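Local structure of purine nucleoside phosphorylase (Schistosoma mansoni, 6BI9) at residues L114-A119 with M275-I280. The protein catalyses the reversible phosphorolysis of purine nucleosides, probably chiefly inosine and guanosine, to the free purine base and ribose 1-phosphate. Numbering follows the deposited sequence.
With DS7 (1,2,5-trimethyl-1H-pyrrole-3-carboxylic acid), chain G.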
ATOM      1  N   LEU A 114      23.401  -0.882  14.003  1.00 22.78           N
ATOM      2  CA  LEU A 114      24.091  -1.015  12.718  1.00 21.24           C
ATOM      3  C   LEU A 114      23.381  -2.086  11.895  1.00 23.99           C
ATOM      4  O   LEU A 114      23.126  -3.191  12.391  1.00 24.27           O
ATOM      5  CB  LEU A 114      25.577  -1.389  12.925  1.00 24.74           C
ATOM      6  CG  LEU A 114      26.367  -0.551  13.935  1.00 23.96           C
ATOM      7  CD1 LEU A 114      27.811  -1.137  14.059  1.00 27.49           C
ATOM      8  CD2 LEU A 114      26.454   0.913  13.525  1.00 24.04           C
ATOM      9  N   ILE A 115      23.037  -1.761  10.643  1.00 22.49           N
ATOM     10  CA  ILE A 115      22.224  -2.636   9.791  1.00 20.58           C
ATOM     11  C   ILE A 115      22.859  -2.801   8.410  1.00 25.42           C
ATOM     12  O   ILE A 115      23.277  -1.814   7.803  1.00 27.90           O
ATOM     13  CB  ILE A 115      20.801  -2.083   9.623  1.00 23.58           C
ATOM     14  CG1 ILE A 115      20.150  -1.784  10.950  1.00 25.86           C
ATOM     15  CG2 ILE A 115      19.937  -3.117   8.894  1.00 25.71           C
ATOM     16  CD1 ILE A 115      18.796  -1.029  10.797  1.00 26.31           C
ATOM     17  N   THR A 116      22.932  -4.048   7.913  1.00 25.63           N
ATOM     18  CA  THR A 116      23.291  -4.299   6.509  1.00 25.74           C
ATOM     19  C   THR A 116      22.175  -5.041   5.768  1.00 26.16           C
ATOM     20  O   THR A 116      21.380  -5.785   6.370  1.00 25.10           O
ATOM     21  CB  THR A 116      24.610  -5.100   6.365  1.00 23.55           C
ATOM     22  OG1 THR A 116      24.471  -6.397   6.966  1.00 28.45           O
ATOM     23  CG2 THR A 116      25.799  -4.374   7.003  1.00 27.00           C
ATOM     24  N   ASN A 117      22.117  -4.834   4.439  1.00 22.50           N
ATOM     25  CA  ASN A 117      21.178  -5.552   3.583  1.00 20.81           C
ATOM     26  C   ASN A 117      21.751  -5.713   2.178  1.00 24.19           C
ATOM     27  O   ASN A 117      22.787  -5.132   1.832  1.00 23.92           O
ATOM     28  CB  ASN A 117      19.805  -4.839   3.508  1.00 24.97           C
ATOM     29  CG  ASN A 117      19.885  -3.434   2.898  1.00 27.66           C
ATOM     30  OD1 ASN A 117      20.306  -3.253   1.771  1.00 28.25           O
ATOM     31  ND2 ASN A 117      19.427  -2.433   3.647  1.00 37.23           N
ATOM     32  N   LEU A 118      21.083  -6.569   1.398  1.00 24.62           N
ATOM     33  CA  LEU A 118      21.295  -6.684  -0.044  1.00 23.51           C
ATOM     34  C   LEU A 118      20.207  -5.934  -0.815  1.00 24.98           C
ATOM     35  O   LEU A 118      19.020  -5.987  -0.465  1.00 25.31           O
ATOM     36  CB  LEU A 118      21.325  -8.157  -0.445  1.00 27.17           C
ATOM     37  CG  LEU A 118      22.600  -8.876   0.040  1.00 40.26           C
ATOM     38  CD1 LEU A 118      22.295 -10.304   0.425  1.00 59.89           C
ATOM     39  CD2 LEU A 118      23.608  -8.824  -1.055  1.00 34.84           C
ATOM     40  N   ALA A 119      20.599  -5.256  -1.893  1.00 22.84           N
ATOM     41  CA  ALA A 119      19.680  -4.388  -2.621  1.00 20.93           C
ATOM     42  C   ALA A 119      19.989  -4.351  -4.110  1.00 25.40           C
ATOM     43  O   ALA A 119      21.093  -4.699  -4.541  1.00 24.48           O
ATOM     44  CB  ALA A 119      19.743  -2.961  -2.070  1.00 22.49           C
ATOM     45  N   MET A 275      35.270  -7.023   8.138  1.00 31.46           N
ATOM     46  CA  MET A 275      36.379  -6.222   8.655  1.00 34.78           C
ATOM     47  C   MET A 275      35.939  -4.774   8.869  1.00 35.21           C
ATOM     48  O   MET A 275      36.237  -4.176   9.906  1.00 35.37           O
ATOM     49  CB  MET A 275      37.559  -6.301   7.702  1.00 38.47           C
ATOM     50  CG  MET A 275      38.804  -5.642   8.239  1.00 53.48           C
ATOM     51  SD  MET A 275      39.760  -4.955   6.896  1.00 62.43           S
ATOM     52  CE  MET A 275      38.621  -3.650   6.391  1.00 38.69           C
ATOM     53  N   TRP A 276      35.190  -4.223   7.914  1.00 34.18           N
ATOM     54  CA  TRP A 276      34.696  -2.847   8.006  1.00 32.42           C
ATOM     55  C   TRP A 276      33.861  -2.630   9.268  1.00 32.09           C
ATOM     56  O   TRP A 276      34.089  -1.676  10.023  1.00 32.47           O
ATOM     57  CB  TRP A 276      33.859  -2.549   6.765  1.00 33.48           C
ATOM     58  CG  TRP A 276      33.542  -1.103   6.478  1.00 28.46           C
ATOM     59  CD1 TRP A 276      34.075   0.001   7.061  1.00 32.04           C
ATOM     60  CD2 TRP A 276      32.621  -0.637   5.486  1.00 28.54           C
ATOM     61  NE1 TRP A 276      33.543   1.143   6.485  1.00 32.29           N
ATOM     62  CE2 TRP A 276      32.637   0.764   5.521  1.00 27.24           C
ATOM     63  CE3 TRP A 276      31.773  -1.279   4.576  1.00 29.63           C
ATOM     64  CZ2 TRP A 276      31.849   1.540   4.665  1.00 29.16           C
ATOM     65  CZ3 TRP A 276      30.968  -0.502   3.742  1.00 28.38           C
ATOM     66  CH2 TRP A 276      31.022   0.877   3.786  1.00 28.25           C
ATOM     67  N   PHE A 277      32.869  -3.492   9.499  1.00 30.46           N
ATOM     68  CA  PHE A 277      31.947  -3.269  10.609  1.00 29.46           C
ATOM     69  C   PHE A 277      32.624  -3.528  11.951  1.00 31.48           C
ATOM     70  O   PHE A 277      32.265  -2.889  12.948  1.00 32.07           O
ATOM     71  CB  PHE A 277      30.669  -4.117  10.445  1.00 32.61           C
ATOM     72  CG  PHE A 277      29.540  -3.363   9.752  1.00 29.18           C
ATOM     73  CD1 PHE A 277      29.744  -2.792   8.505  1.00 33.18           C
ATOM     74  CD2 PHE A 277      28.329  -3.172  10.372  1.00 38.25           C
ATOM     75  CE1 PHE A 277      28.729  -2.048   7.886  1.00 34.76           C
ATOM     76  CE2 PHE A 277      27.312  -2.452   9.743  1.00 37.29           C
ATOM     77  CZ  PHE A 277      27.528  -1.883   8.513  1.00 33.54           C
ATOM     78  N   LYS A 278      33.613  -4.432  11.999  1.00 32.94           N
ATOM     79  CA  LYS A 278      34.365  -4.621  13.241  1.00 32.54           C
ATOM     80  C   LYS A 278      35.084  -3.333  13.620  1.00 36.30           C
ATOM     81  O   LYS A 278      35.092  -2.933  14.794  1.00 34.74           O
ATOM     82  CB  LYS A 278      35.362  -5.780  13.111  1.00 35.91           C
ATOM     83  CG  LYS A 278      36.265  -5.996  14.333  1.00 43.71           C
ATOM     84  CD  LYS A 278      37.062  -7.303  14.229  1.00 50.41           C
ATOM     85  CE  LYS A 278      38.016  -7.482  15.389  1.00 63.78           C
ATOM     86  NZ  LYS A 278      38.860  -8.696  15.192  1.00 73.38           N
ATOM     87  N   GLU A 279      35.654  -2.640  12.630  1.00 34.27           N
ATOM     88  CA  GLU A 279      36.365  -1.395  12.929  1.00 32.93           C
ATOM     89  C   GLU A 279      35.393  -0.276  13.291  1.00 32.59           C
ATOM     90  O   GLU A 279      35.704   0.559  14.154  1.00 32.99           O
ATOM     91  CB  GLU A 279      37.235  -0.990  11.743  1.00 34.44           C
ATOM     92  CG  GLU A 279      38.052   0.287  11.948  1.00 43.81           C
ATOM     93  CD  GLU A 279      39.160   0.129  12.978  1.00 49.73           C
ATOM     94  OE1 GLU A 279      39.313  -0.977  13.525  1.00 51.99           O
ATOM     95  OE2 GLU A 279      39.881   1.115  13.245  1.00 49.84           O
ATOM     96  N   ILE A 280      34.219  -0.229  12.640  1.00 31.66           N
ATOM     97  CA  ILE A 280      33.209   0.780  12.984  1.00 32.68           C
ATOM     98  C   ILE A 280      32.786   0.614  14.439  1.00 31.64           C
ATOM     99  O   ILE A 280      32.722   1.586  15.195  1.00 30.72           O
ATOM    100  CB  ILE A 280      31.986   0.690  12.047  1.00 30.00           C
ATOM    101  CG1 ILE A 280      32.361   1.107  10.617  1.00 32.03           C
ATOM    102  CG2 ILE A 280      30.806   1.580  12.586  1.00 27.43           C
ATOM    103  CD1 ILE A 280      31.283   0.809   9.574  1.00 32.54           C
TER
HETATM  104  C7  DS7 G 306      18.378  -7.200  -6.508  0.91 44.43           C
HETATM  105  C4  DS7 G 306      13.899  -5.485  -4.419  0.91 27.09           C
HETATM  106  C5  DS7 G 306      16.095  -6.215  -5.867  0.91 39.34           C
HETATM  107  C6  DS7 G 306      15.801  -5.778  -7.289  0.91 43.07           C
HETATM  108  C3  DS7 G 306      15.322  -6.086  -4.671  0.91 32.98           C
HETATM  109  C2  DS7 G 306      16.100  -6.706  -3.646  0.91 28.04           C
HETATM  110  C1  DS7 G 306      17.302  -7.171  -4.210  0.91 36.49           C
HETATM  111  O   DS7 G 306      13.069  -5.259  -5.304  0.91 30.30           O
HETATM  112  O1  DS7 G 306      13.483  -5.270  -3.268  0.91 36.94           O
HETATM  113  N   DS7 G 306      17.296  -6.880  -5.583  0.91 41.24           N
HETATM  114  C   DS7 G 306      18.463  -7.883  -3.526  0.91 31.63           C
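Phe277 reaches from the helix to the strand and sets the CZ end of its ring against Thr116 and one side of it, CE2 and CD2, against Leu114. The contact is apolar. Thr116 CG2 lies 3.4 Å from Phe277 CZ, the methyl and the ring reaching toward each other across the gap. Leu114 packs beside Thr116 on the same ring, with CB 3.8 Å from Phe277 CE2. Both groups meet the ring obliquely. A looser touch joins Leu114 CD1 to Ile280 CG2 at 4.3 Å, one helical turn further on. Val240 of the neighbouring parallel strand also touches Phe277.

The polar part of Thr116 serves other partners. With chi1 at 62°, OG1 is flanked by both backbone arms and CG2 lies anti to the carbonyl carbon, which turns the methyl to the ring. The buried OG1 is hydrogen-bonded to Gly34 N and to the hydroxyl of the modified residue CME at position 33.

The strand and helix segments run nearly antiparallel, at 168°, their axes coming within 11.1 Å at the closest approach. Further along the strand, Leu118 O lies 3.6 Å from atom C of the bound pyrrole acid DS7. The arrangement is helix-on-sheet packing in the alpha/beta fold of the phosphorylase superfamily, with the C-terminal helix 259-283 laid against the central mixed sheet.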